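General secretion pathway protein L (Vibrio parahaemolyticus, PDB 2W7V) probably serves as an inner-membrane component of the type II secretion system, its periplasmic domain forming a dimer. Local coordinates at residues 18-21 and 22-25. Residues are numbered along the deposited sequence; the frame is centred on the assembly and turned at random.
Sequences PATL and GQVK. With EDO (1,2-ethanediol), chain C.
Pro18 O receives Gly22 N at 2.8 Å, the last strong i to i+4 bond of helix 17-22 before the chain turns off toward strand 28-35. This C-terminal helix end, in the circularly permuted ferredoxin-like periplasmic domain of a GspL protein, illustrates how a helix tightens as it stops. Beyond Gly22 the pattern narrows to i+3, as in a 3-10 turn: Gln23 N donates to Thr20 O at 3.1 Å, keeping a weak i to i+4 link to Ala19 O, and Val24 N donates to Leu21 O at 3.1 Å.

Side-chain contacts are slighter. With chi1 at -55°, Gln23 CG lies beside its own backbone N and reaches back over the last turn, 3.5 Å from Ala19 O. Thr20 OG1 instead bonds to Ala16 O. Val24 CB comes within 3.5 Å of Leu21 O, while its side chain packs against Pro52, Gln55 and Lys59 of helix 51-61, joining the loop to that helix. On the other subunit, Leu14 packs on Pro18.

A 1,2-ethanediol, probably from the crystallisation liquor, sits beside the carbonyls of the helix end; its O1 donates to Gly22 O at 2.6 Å.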
loop_
_atom_site.group_PDB
_atom_site.type_symbol
_atom_site.label_atom_id
_atom_site.label_comp_id
_atom_site.label_asym_id
_atom_site.label_seq_id
_atom_site.Cartn_x
_atom_site.Cartn_y
_atom_site.Cartn_z
ATOM N N PRO A 18 6.192 3.204 4.994
ATOM C CA PRO A 18 5.621 3.882 6.144
ATOM C C PRO A 18 6.671 4.426 7.090
ATOM O O PRO A 18 6.576 5.589 7.504
ATOM C CB PRO A 18 4.766 2.782 6.800
ATOM C CG PRO A 18 4.337 1.912 5.618
ATOM C CD PRO A 18 5.685 1.814 4.913
ATOM N N ALA A 19 7.669 3.607 7.416
ATOM C CA ALA A 19 8.738 4.036 8.314
ATOM C C ALA A 19 9.518 5.180 7.652
ATOM O O ALA A 19 9.866 6.146 8.317
ATOM C CB ALA A 19 9.607 2.906 8.670
ATOM N N THR A 20 9.727 5.120 6.338
ATOM C CA THR A 20 10.480 6.176 5.676
ATOM C C THR A 20 9.738 7.501 5.633
ATOM O O THR A 20 10.316 8.540 5.993
ATOM C CB THR A 20 10.931 5.750 4.256
ATOM O OG1 THR A 20 11.646 4.516 4.350
ATOM C CG2 THR A 20 11.823 6.809 3.605
ATOM N N LEU A 21 8.478 7.462 5.203
ATOM C CA LEU A 21 7.659 8.675 5.119
ATOM C C LEU A 21 7.415 9.204 6.515
ATOM O O LEU A 21 7.257 10.381 6.723
ATOM C CB LEU A 21 6.325 8.429 4.390
ATOM C CG LEU A 21 6.389 7.917 2.942
ATOM C CD1 LEU A 21 5.069 7.258 2.552
ATOM C CD2 LEU A 21 6.778 8.989 1.965
ATOM N N GLY A 22 7.370 8.292 7.465
ATOM C CA GLY A 22 7.243 8.626 8.866
ATOM C C GLY A 22 8.342 9.512 9.398
ATOM O O GLY A 22 8.083 10.257 10.303
ATOM N N GLN A 23 9.558 9.444 8.841
ATOM C CA GLN A 23 10.676 10.302 9.274
ATOM C C GLN A 23 10.462 11.776 8.906
ATOM O O GLN A 23 11.151 12.628 9.435
ATOM C CB GLN A 23 12.015 9.886 8.631
ATOM C CG GLN A 23 12.470 8.440 8.799
ATOM C CD GLN A 23 13.692 8.073 7.917
ATOM O OE1 GLN A 23 13.706 7.026 7.265
ATOM N NE2 GLN A 23 14.725 8.922 7.923
ATOM N N VAL A 24 9.558 12.062 7.963
ATOM C CA VAL A 24 9.357 13.412 7.427
ATOM C C VAL A 24 8.278 14.118 8.240
ATOM O O VAL A 24 7.124 13.696 8.223
ATOM C CB VAL A 24 8.936 13.370 5.896
ATOM C CG1 VAL A 24 8.640 14.738 5.387
ATOM C CG2 VAL A 24 10.028 12.686 5.029
ATOM N N LYS A 25 8.669 15.158 8.990
ATOM C CA LYS A 25 7.740 16.011 9.749
ATOM C C LYS A 25 6.712 16.691 8.818
ATOM O O LYS A 25 7.054 17.148 7.733
ATOM C CB LYS A 25 8.530 17.100 10.500
ATOM C CG LYS A 25 9.593 16.532 11.452
ATOM C CD LYS A 25 10.321 17.589 12.316
ATOM C CE LYS A 25 11.371 16.918 13.211
ATOM N NZ LYS A 25 12.142 17.880 14.092
HETATM C C1 EDO C . 5.087 12.535 9.963
HETATM O O1 EDO C . 6.238 12.012 10.593
HETATM C C2 EDO C . 4.562 11.436 9.050
HETATM O O2 EDO C . 5.159 11.418 7.762
#